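Local coordinates for nisin biosynthesis protein NisC (Lactococcus lactis subsp. lactis, PDB 2G0D), which is the zinc-dependent cyclase that closes the thioether (lanthionine and methyllanthionine) rings of the lantibiotic nisin during its biosynthesis, at residues 271-279 with 314-325; 281-289 with 300-311. All blocks are in the same frame, centred on the assembly; numbering follows the deposited sequence.

Contact 1: 271-279 with 314-325. With ZN (zinc ion), chain B.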
loop_
_atom_site.group_PDB
_atom_site.type_symbol
_atom_site.label_atom_id
_atom_site.label_comp_id
_atom_site.label_asym_id
_atom_site.label_seq_id
_atom_site.Cartn_x
_atom_site.Cartn_y
_atom_site.Cartn_z
ATOM N N SER A 271 6.645 -23.198 -3.514
ATOM C CA SER A 271 6.809 -23.420 -4.953
ATOM C C SER A 271 7.229 -22.133 -5.648
ATOM O O SER A 271 8.010 -22.159 -6.599
ATOM C CB SER A 271 5.497 -23.901 -5.581
ATOM O OG SER A 271 5.338 -25.297 -5.448
ATOM N N PHE A 272 6.691 -21.010 -5.161
ATOM C CA PHE A 272 6.878 -19.714 -5.800
ATOM C C PHE A 272 6.921 -18.594 -4.788
ATOM O O PHE A 272 5.923 -18.290 -4.136
ATOM C CB PHE A 272 5.747 -19.431 -6.791
ATOM C CG PHE A 272 5.958 -18.169 -7.598
ATOM C CD1 PHE A 272 6.780 -18.178 -8.715
ATOM C CD2 PHE A 272 5.359 -16.970 -7.214
ATOM C CE1 PHE A 272 6.992 -17.018 -9.450
ATOM C CE2 PHE A 272 5.565 -15.807 -7.946
ATOM C CZ PHE A 272 6.382 -15.836 -9.072
ATOM N N ILE A 273 8.088 -17.990 -4.646
ATOM C CA ILE A 273 8.245 -16.743 -3.909
ATOM C C ILE A 273 8.670 -15.723 -4.966
ATOM O O ILE A 273 9.351 -16.088 -5.941
ATOM C CB ILE A 273 9.348 -16.865 -2.837
ATOM C CG1 ILE A 273 9.035 -17.999 -1.845
ATOM C CG2 ILE A 273 9.577 -15.528 -2.119
ATOM C CD1 ILE A 273 10.268 -18.460 -1.072
ATOM N N ARG A 274 8.269 -14.468 -4.793
ATOM C CA ARG A 274 8.684 -13.430 -5.720
ATOM C C ARG A 274 9.167 -12.201 -4.960
ATOM O O ARG A 274 8.900 -12.080 -3.772
ATOM C CB ARG A 274 7.547 -13.092 -6.681
ATOM C CG ARG A 274 6.528 -12.107 -6.127
ATOM C CD ARG A 274 5.344 -11.980 -7.058
ATOM N NE ARG A 274 5.731 -11.563 -8.406
ATOM C CZ ARG A 274 4.931 -11.657 -9.465
ATOM N NH1 ARG A 274 3.701 -12.139 -9.320
ATOM N NH2 ARG A 274 5.352 -11.268 -10.662
ATOM N N ASP A 275 9.899 -11.310 -5.637
ATOM C CA ASP A 275 10.291 -10.033 -5.030
ATOM C C ASP A 275 9.328 -8.976 -5.510
ATOM O O ASP A 275 9.341 -8.591 -6.684
ATOM C CB ASP A 275 11.735 -9.651 -5.369
ATOM C CG ASP A 275 12.761 -10.563 -4.697
ATOM O OD1 ASP A 275 12.665 -10.768 -3.461
ATOM O OD2 ASP A 275 13.669 -11.059 -5.411
ATOM N N ALA A 276 8.468 -8.543 -4.592
ATOM C CA ALA A 276 7.390 -7.599 -4.896
ATOM C C ALA A 276 7.083 -6.713 -3.705
ATOM O O ALA A 276 7.482 -6.992 -2.572
ATOM C CB ALA A 276 6.099 -8.345 -5.352
ATOM N N TRP A 277 6.383 -5.620 -3.981
ATOM C CA TRP A 277 5.808 -4.805 -2.928
ATOM C C TRP A 277 4.740 -5.604 -2.161
ATOM O O TRP A 277 4.791 -5.699 -0.942
ATOM C CB TRP A 277 5.247 -3.496 -3.525
ATOM C CG TRP A 277 4.401 -2.699 -2.573
ATOM C CD1 TRP A 277 4.838 -1.779 -1.664
ATOM C CD2 TRP A 277 2.969 -2.735 -2.456
ATOM N NE1 TRP A 277 3.760 -1.238 -0.966
ATOM C CE2 TRP A 277 2.604 -1.815 -1.429
ATOM C CE3 TRP A 277 1.959 -3.472 -3.100
ATOM C CZ2 TRP A 277 1.272 -1.589 -1.053
ATOM C CZ3 TRP A 277 0.617 -3.250 -2.725
ATOM C CH2 TRP A 277 0.290 -2.313 -1.708
ATOM N N CYS A 278 3.786 -6.196 -2.871
ATOM C CA CYS A 278 2.677 -6.883 -2.205
ATOM C C CYS A 278 3.066 -8.115 -1.357
ATOM O O CYS A 278 2.518 -8.322 -0.274
ATOM C CB CYS A 278 1.612 -7.267 -3.225
ATOM S SG CYS A 278 2.205 -8.274 -4.602
ATOM N N TYR A 279 3.995 -8.924 -1.877
ATOM C CA TYR A 279 4.512 -10.109 -1.209
ATOM C C TYR A 279 6.025 -10.174 -1.425
ATOM O O TYR A 279 6.521 -9.880 -2.521
ATOM C CB TYR A 279 3.914 -11.383 -1.826
ATOM C CG TYR A 279 2.479 -11.729 -1.462
ATOM C CD1 TYR A 279 2.178 -12.357 -0.253
ATOM C CD2 TYR A 279 1.438 -11.526 -2.387
ATOM C CE1 TYR A 279 0.855 -12.726 0.060
ATOM C CE2 TYR A 279 0.134 -11.878 -2.094
ATOM C CZ TYR A 279 -0.153 -12.469 -0.862
ATOM O OH TYR A 279 -1.449 -12.808 -0.569
ATOM N N ARG A 314 18.394 -9.618 -6.989
ATOM C CA ARG A 314 17.743 -10.887 -7.398
ATOM C C ARG A 314 16.545 -10.721 -8.362
ATOM O O ARG A 314 16.478 -11.383 -9.392
ATOM C CB ARG A 314 17.311 -11.659 -6.134
ATOM C CG ARG A 314 16.740 -13.070 -6.347
ATOM C CD ARG A 314 16.330 -13.712 -5.027
ATOM N NE ARG A 314 15.545 -12.772 -4.216
ATOM C CZ ARG A 314 15.942 -12.264 -3.044
ATOM N NH1 ARG A 314 17.100 -12.627 -2.477
ATOM N NH2 ARG A 314 15.160 -11.420 -2.428
ATOM N N LYS A 315 15.611 -9.834 -8.011
ATOM C CA LYS A 315 14.405 -9.554 -8.802
ATOM C C LYS A 315 13.599 -10.823 -9.101
ATOM O O LYS A 315 13.132 -11.030 -10.208
ATOM C CB LYS A 315 14.713 -8.791 -10.108
ATOM C CG LYS A 315 15.684 -7.635 -9.979
ATOM C CD LYS A 315 15.674 -6.783 -11.221
ATOM C CE LYS A 315 17.045 -6.559 -11.756
ATOM N NZ LYS A 315 17.954 -5.878 -10.821
ATOM N N LEU A 316 13.407 -11.643 -8.083
ATOM C CA LEU A 316 12.698 -12.901 -8.227
ATOM C C LEU A 316 11.258 -12.692 -8.695
ATOM O O LEU A 316 10.509 -11.897 -8.116
ATOM C CB LEU A 316 12.744 -13.629 -6.888
ATOM C CG LEU A 316 12.402 -15.101 -6.808
ATOM C CD1 LEU A 316 13.387 -15.972 -7.618
ATOM C CD2 LEU A 316 12.345 -15.484 -5.336
ATOM N N GLY A 317 10.899 -13.378 -9.778
ATOM C CA GLY A 317 9.576 -13.292 -10.404
ATOM C C GLY A 317 9.213 -11.987 -11.103
ATOM O O GLY A 317 8.035 -11.769 -11.455
ATOM N N ILE A 318 10.176 -11.089 -11.315
ATOM C CA ILE A 318 9.781 -9.808 -11.900
ATOM C C ILE A 318 9.609 -10.018 -13.408
ATOM O O ILE A 318 10.568 -10.424 -14.071
ATOM C CB ILE A 318 10.783 -8.635 -11.587
ATOM C CG1 ILE A 318 10.700 -8.169 -10.128
ATOM C CG2 ILE A 318 10.576 -7.437 -12.556
ATOM C CD1 ILE A 318 9.462 -7.332 -9.756
ATOM N N ASP A 319 8.403 -9.747 -13.930
ATOM C CA ASP A 319 8.155 -9.779 -15.377
ATOM C C ASP A 319 7.432 -8.561 -15.953
ATOM O O ASP A 319 6.969 -8.594 -17.083
ATOM C CB ASP A 319 7.410 -11.052 -15.785
ATOM C CG ASP A 319 6.085 -11.217 -15.068
ATOM O OD1 ASP A 319 5.592 -10.262 -14.425
ATOM O OD2 ASP A 319 5.541 -12.335 -15.136
ATOM N N SER A 320 7.310 -7.498 -15.163
ATOM C CA SER A 320 6.779 -6.249 -15.662
ATOM C C SER A 320 7.269 -5.070 -14.819
ATOM O O SER A 320 8.007 -5.240 -13.829
ATOM C CB SER A 320 5.238 -6.275 -15.728
ATOM O OG SER A 320 4.656 -6.058 -14.457
ATOM N N TYR A 321 6.865 -3.885 -15.252
ATOM C CA TYR A 321 7.207 -2.636 -14.582
ATOM C C TYR A 321 6.067 -2.032 -13.727
ATOM O O TYR A 321 6.160 -0.881 -13.295
ATOM C CB TYR A 321 7.719 -1.635 -15.628
ATOM C CG TYR A 321 9.140 -1.970 -16.088
ATOM C CD1 TYR A 321 10.248 -1.499 -15.389
ATOM C CD2 TYR A 321 9.363 -2.789 -17.203
ATOM C CE1 TYR A 321 11.561 -1.834 -15.785
ATOM C CE2 TYR A 321 10.652 -3.126 -17.612
ATOM C CZ TYR A 321 11.753 -2.639 -16.903
ATOM O OH TYR A 321 13.042 -2.963 -17.324
ATOM N N MET A 322 5.015 -2.806 -13.470
ATOM C CA MET A 322 3.880 -2.335 -12.663
ATOM C C MET A 322 4.311 -2.086 -11.220
ATOM O O MET A 322 5.396 -2.529 -10.784
ATOM C CB MET A 322 2.720 -3.345 -12.653
ATOM C CG MET A 322 2.852 -4.365 -11.533
ATOM S SD MET A 322 1.589 -5.595 -11.410
ATOM C CE MET A 322 0.631 -5.117 -10.031
ATOM N N ILE A 323 3.441 -1.406 -10.479
ATOM C CA ILE A 323 3.692 -1.140 -9.069
ATOM C C ILE A 323 3.510 -2.383 -8.202
ATOM O O ILE A 323 4.443 -2.772 -7.482
ATOM C CB ILE A 323 2.803 0.021 -8.578
ATOM C CG1 ILE A 323 3.383 1.350 -9.135
ATOM C CG2 ILE A 323 2.672 -0.001 -7.003
ATOM C CD1 ILE A 323 2.853 2.554 -8.472
ATOM N N CYS A 324 2.347 -3.026 -8.292
ATOM C CA CYS A 324 1.951 -4.026 -7.285
ATOM C C CYS A 324 2.962 -5.139 -7.096
ATOM O O CYS A 324 3.423 -5.375 -5.984
ATOM C CB CYS A 324 0.561 -4.636 -7.569
ATOM S SG CYS A 324 -0.141 -5.522 -6.113
ATOM N N HIS A 325 3.287 -5.835 -8.171
ATOM C CA HIS A 325 4.295 -6.882 -8.095
ATOM C C HIS A 325 5.263 -6.797 -9.276
ATOM O O HIS A 325 5.722 -7.809 -9.781
ATOM C CB HIS A 325 3.655 -8.279 -7.970
ATOM C CG HIS A 325 2.415 -8.470 -8.792
ATOM N ND1 HIS A 325 1.148 -8.234 -8.294
ATOM C CD2 HIS A 325 2.245 -8.888 -10.074
ATOM C CE1 HIS A 325 0.252 -8.515 -9.230
ATOM N NE2 HIS A 325 0.891 -8.917 -10.316
HETATM ZN ZN ZN B . 0.745 -7.615 -6.299
HETATM O O HOH W 1 7.942 -9.975 -8.533
HETATM O O HOH W 2 3.376 -10.131 -13.097
HETATM O O HOH W 3 6.488 -4.471 -6.805
HETATM O O HOH W 4 -1.120 -8.665 -5.887
#
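OD2 of D275 is gripped by two donors: NE of R314 at 2.8 Å, using the syn lone pair, and the backbone N of L316 at 2.7 Å, on the anti side. OD1 takes NH2 of R314 in an almost straight bond (176°), so the arginine holds the carboxylate side-on with a nitrogen for each oxygen. The short aspartate side chain keeps its carboxylate near its own backbone, so OD2 can take L316 N while D275 N bonds L316 O at 2.6 Å, and both polar groups of L316 are clamped by one residue.

The type II turn K315–I318 places G317 at positive phi, a conformation that favours glycine, with its backbone close against R274. The bent chain of R274 (chi3 -57°) brings NH2 to G317 O at 2.8 Å, while CB of H325 lies over one guanidinium face and water 1 bridges NE to D275 O.

Further along, C278 SG, C324 SG and H325 ND1 bind the zinc ion, the sulfurs at 2.3 Å, and water 4 completes four ligands. Thiolates and an imidazole are soft and borderline donors well matched to zinc, and the metal-bound water marks the position of the LanC active site. C278 N bonds C324 O, tying the two cysteine loops together beside the metal.

Both segments are loops of the alpha toroid: 271-279 leads into helix 281-294, while the loop 314-325 joins helix 298-314 to helix 327-341, on which W277 and I318 pack.

Contact 2: 281-289 with 300-311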
loop_
_atom_site.group_PDB
_atom_site.type_symbol
_atom_site.label_atom_id
_atom_site.label_comp_id
_atom_site.label_asym_id
_atom_site.label_seq_id
_atom_site.Cartn_x
_atom_site.Cartn_y
_atom_site.Cartn_z
ATOM N N GLY A 281 10.384 -9.949 -0.165
ATOM C CA GLY A 281 11.422 -9.085 0.398
ATOM C C GLY A 281 11.235 -7.578 0.301
ATOM O O GLY A 281 11.375 -6.904 1.294
ATOM N N PRO A 282 10.942 -7.041 -0.899
ATOM C CA PRO A 282 10.826 -5.564 -0.980
ATOM C C PRO A 282 9.805 -4.970 -0.026
ATOM O O PRO A 282 10.129 -4.025 0.678
ATOM C CB PRO A 282 10.448 -5.311 -2.445
ATOM C CG PRO A 282 11.071 -6.556 -3.177
ATOM C CD PRO A 282 10.739 -7.673 -2.225
ATOM N N GLY A 283 8.611 -5.535 0.032
ATOM C CA GLY A 283 7.592 -5.049 0.982
ATOM C C GLY A 283 7.939 -5.350 2.428
ATOM O O GLY A 283 7.738 -4.523 3.307
ATOM N N ILE A 284 8.449 -6.554 2.676
ATOM C CA ILE A 284 8.895 -6.956 4.016
ATOM C C ILE A 284 10.000 -6.016 4.535
ATOM O O ILE A 284 10.038 -5.726 5.727
ATOM C CB ILE A 284 9.317 -8.459 4.038
ATOM C CG1 ILE A 284 8.079 -9.364 3.903
ATOM C CG2 ILE A 284 10.154 -8.804 5.288
ATOM C CD1 ILE A 284 8.387 -10.748 3.360
ATOM N N SER A 285 10.867 -5.509 3.652
ATOM C CA SER A 285 11.940 -4.591 4.087
ATOM C C SER A 285 11.381 -3.322 4.724
ATOM O O SER A 285 12.038 -2.714 5.558
ATOM C CB SER A 285 12.887 -4.220 2.941
ATOM O OG SER A 285 12.299 -3.322 1.989
ATOM N N LEU A 286 10.178 -2.914 4.314
ATOM C CA LEU A 286 9.503 -1.744 4.916
ATOM C C LEU A 286 9.177 -1.979 6.403
ATOM O O LEU A 286 9.375 -1.102 7.241
ATOM C CB LEU A 286 8.238 -1.361 4.112
ATOM C CG LEU A 286 8.475 -0.825 2.680
ATOM C CD1 LEU A 286 7.157 -0.649 1.879
ATOM C CD2 LEU A 286 9.216 0.463 2.761
ATOM N N LEU A 287 8.694 -3.168 6.733
ATOM C CA LEU A 287 8.485 -3.532 8.143
ATOM C C LEU A 287 9.756 -3.305 8.978
ATOM O O LEU A 287 9.691 -2.724 10.048
ATOM C CB LEU A 287 8.030 -5.001 8.276
ATOM C CG LEU A 287 7.949 -5.536 9.719
ATOM C CD1 LEU A 287 6.831 -4.838 10.535
ATOM C CD2 LEU A 287 7.739 -7.046 9.724
ATOM N N TYR A 288 10.904 -3.748 8.480
ATOM C CA TYR A 288 12.123 -3.698 9.266
ATOM C C TYR A 288 12.606 -2.241 9.359
ATOM O O TYR A 288 13.127 -1.795 10.392
ATOM C CB TYR A 288 13.192 -4.595 8.636
ATOM C CG TYR A 288 13.071 -6.082 8.972
ATOM C CD1 TYR A 288 13.850 -6.642 9.998
ATOM C CD2 TYR A 288 12.192 -6.927 8.275
ATOM C CE1 TYR A 288 13.758 -8.003 10.335
ATOM C CE2 TYR A 288 12.102 -8.304 8.600
ATOM C CZ TYR A 288 12.902 -8.827 9.628
ATOM O OH TYR A 288 12.845 -10.166 9.976
ATOM N N LEU A 289 12.407 -1.508 8.273
ATOM C CA LEU A 289 12.817 -0.133 8.186
ATOM C C LEU A 289 12.007 0.656 9.219
ATOM O O LEU A 289 12.578 1.287 10.114
ATOM C CB LEU A 289 12.557 0.387 6.750
ATOM C CG LEU A 289 12.824 1.874 6.546
ATOM C CD1 LEU A 289 14.309 2.143 6.909
ATOM C CD2 LEU A 289 12.497 2.340 5.144
ATOM N N PHE A 300 17.558 -3.638 13.067
ATOM C CA PHE A 300 16.400 -3.705 12.146
ATOM C C PHE A 300 16.578 -2.780 10.945
ATOM O O PHE A 300 16.277 -3.164 9.825
ATOM C CB PHE A 300 15.080 -3.326 12.839
ATOM C CG PHE A 300 14.638 -4.279 13.938
ATOM C CD1 PHE A 300 15.093 -5.590 13.992
ATOM C CD2 PHE A 300 13.707 -3.863 14.877
ATOM C CE1 PHE A 300 14.665 -6.470 14.999
ATOM C CE2 PHE A 300 13.266 -4.725 15.893
ATOM C CZ PHE A 300 13.746 -6.037 15.947
ATOM N N VAL A 301 17.039 -1.550 11.171
ATOM C CA VAL A 301 17.230 -0.634 10.058
ATOM C C VAL A 301 18.297 -1.187 9.106
ATOM O O VAL A 301 18.055 -1.289 7.905
ATOM C CB VAL A 301 17.581 0.802 10.516
ATOM C CG1 VAL A 301 17.904 1.671 9.311
ATOM C CG2 VAL A 301 16.413 1.425 11.287
ATOM N N ASP A 302 19.451 -1.577 9.652
ATOM C CA ASP A 302 20.529 -2.176 8.846
ATOM C C ASP A 302 20.058 -3.456 8.100
ATOM O O ASP A 302 20.430 -3.674 6.948
ATOM C CB ASP A 302 21.809 -2.429 9.702
ATOM C CG ASP A 302 22.468 -1.118 10.210
ATOM O OD1 ASP A 302 22.068 -0.019 9.743
ATOM O OD2 ASP A 302 23.387 -1.176 11.085
ATOM N N LYS A 303 19.228 -4.278 8.746
ATOM C CA LYS A 303 18.695 -5.472 8.076
ATOM C C LYS A 303 17.767 -5.066 6.941
ATOM O O LYS A 303 17.852 -5.634 5.854
ATOM C CB LYS A 303 17.923 -6.372 9.024
ATOM C CG LYS A 303 17.637 -7.735 8.396
ATOM C CD LYS A 303 17.332 -8.806 9.422
ATOM C CE LYS A 303 17.016 -10.115 8.724
ATOM N NZ LYS A 303 17.057 -11.270 9.621
ATOM N N ALA A 304 16.900 -4.077 7.189
ATOM C CA ALA A 304 15.988 -3.598 6.142
ATOM C C ALA A 304 16.748 -3.360 4.831
ATOM O O ALA A 304 16.308 -3.783 3.777
ATOM C CB ALA A 304 15.239 -2.329 6.589
ATOM N N GLU A 305 17.905 -2.705 4.909
ATOM C CA GLU A 305 18.673 -2.400 3.708
ATOM C C GLU A 305 19.211 -3.640 3.027
ATOM O O GLU A 305 19.209 -3.735 1.801
ATOM C CB GLU A 305 19.839 -1.493 4.046
ATOM C CG GLU A 305 19.420 -0.108 4.348
ATOM C CD GLU A 305 20.558 0.847 4.130
ATOM O OE1 GLU A 305 20.851 1.170 2.942
ATOM O OE2 GLU A 305 21.153 1.246 5.148
ATOM N N LYS A 306 19.689 -4.577 3.836
ATOM C CA LYS A 306 20.250 -5.824 3.331
ATOM C C LYS A 306 19.158 -6.622 2.612
ATOM O O LYS A 306 19.396 -7.139 1.530
ATOM C CB LYS A 306 20.887 -6.643 4.476
ATOM C CG LYS A 306 22.170 -6.028 5.063
ATOM C CD LYS A 306 22.887 -7.041 5.957
ATOM C CE LYS A 306 24.013 -6.447 6.788
ATOM N NZ LYS A 306 24.770 -5.334 6.138
ATOM N N ILE A 307 17.971 -6.691 3.215
ATOM C CA ILE A 307 16.810 -7.373 2.635
ATOM C C ILE A 307 16.430 -6.772 1.269
ATOM O O ILE A 307 16.179 -7.503 0.316
ATOM C CB ILE A 307 15.557 -7.278 3.545
ATOM C CG1 ILE A 307 15.767 -8.024 4.873
ATOM C CG2 ILE A 307 14.305 -7.869 2.830
ATOM C CD1 ILE A 307 14.618 -7.742 5.887
ATOM N N LEU A 308 16.377 -5.442 1.182
ATOM C CA LEU A 308 15.942 -4.813 -0.057
ATOM C C LEU A 308 17.031 -4.999 -1.112
ATOM O O LEU A 308 16.746 -5.237 -2.282
ATOM C CB LEU A 308 15.640 -3.317 0.146
ATOM C CG LEU A 308 15.203 -2.545 -1.123
ATOM C CD1 LEU A 308 13.991 -3.214 -1.797
ATOM C CD2 LEU A 308 14.931 -1.073 -0.815
ATOM N N GLU A 309 18.276 -4.879 -0.674
ATOM C CA GLU A 309 19.422 -4.946 -1.574
ATOM C C GLU A 309 19.500 -6.338 -2.201
ATOM O O GLU A 309 19.752 -6.464 -3.398
ATOM C CB GLU A 309 20.702 -4.576 -0.828
ATOM C CG GLU A 309 21.831 -4.178 -1.714
ATOM C CD GLU A 309 23.087 -3.726 -0.945
ATOM O OE1 GLU A 309 23.175 -3.912 0.305
ATOM O OE2 GLU A 309 23.981 -3.168 -1.617
ATOM N N SER A 310 19.220 -7.358 -1.392
ATOM C CA SER A 310 19.146 -8.742 -1.847
ATOM C C SER A 310 18.109 -8.901 -2.931
ATOM O O SER A 310 18.346 -9.592 -3.918
ATOM C CB SER A 310 18.766 -9.675 -0.694
ATOM O OG SER A 310 19.046 -11.010 -1.040
ATOM N N ALA A 311 16.953 -8.284 -2.723
ATOM C CA ALA A 311 15.849 -8.343 -3.682
ATOM C C ALA A 311 16.144 -7.564 -4.960
ATOM O O ALA A 311 15.799 -8.006 -6.037
ATOM C CB ALA A 311 14.576 -7.849 -3.044
#
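Helices 281-289 and 300-311 run antiparallel, their axes 169° apart in direction and only 7.7 Å from each other at closest approach, with S285 facing A304 at a CA separation of 4.6 Å. Small residues permit this closeness: CB of A304 lies 3.4 Å from S285 O and touches CB of both Y288 and L289.

S285 turns its hydroxyl back to its own helix, chi1 73°, where OG donates to P282 O at 2.6 Å; thus satisfied, the serine can sit in an apolar seam, its CB against CG2 of I307. At the helix start G281 brings its bare backbone against I307, whose CG2 meets G281 O, and P282, a residue suited to a first turn, lays its ring CG 3.7 Å from the CB of A311.

The pair forms a helical hairpin of the LanC alpha toroid, and Y288 is its large knob, set in a hole made by F300, K303, A304 and I307. CD1 of I307 stands over one face of the tyrosine ring in a CH-pi contact, 3.8 Å from the centroid, the two side chains crossing at about a right angle. The extended aliphatic chain of K303 passes obliquely by the ring, with K303 CD 3.8 Å from Y288 CE1. The Y288 hydroxyl and the K303 ammonium both reach E240 of helix 226-242, and K303 also pairs with E243.

The hairpin of contact 2 occupies most of the chain between the two loops of contact 1: 271-279 runs almost directly into helix 281-294, and helix 298-314 delivers the chain to 314-325. Their centres are 15 Å apart, yet they touch. A276 O lies 3.2 Å from G283 N, probably a hydrogen bond to the first turn of the helix, and D275 packs its CA on P282 CD and its OD1 against A311 CB, 3.5 Å away. The antiparallel course leaves the start of one helix and the end of the other together, consistent with the two zinc-binding loops meeting there, although the hairpin supplies no ligand: the P282 side chain remains about 11 Å from the metal.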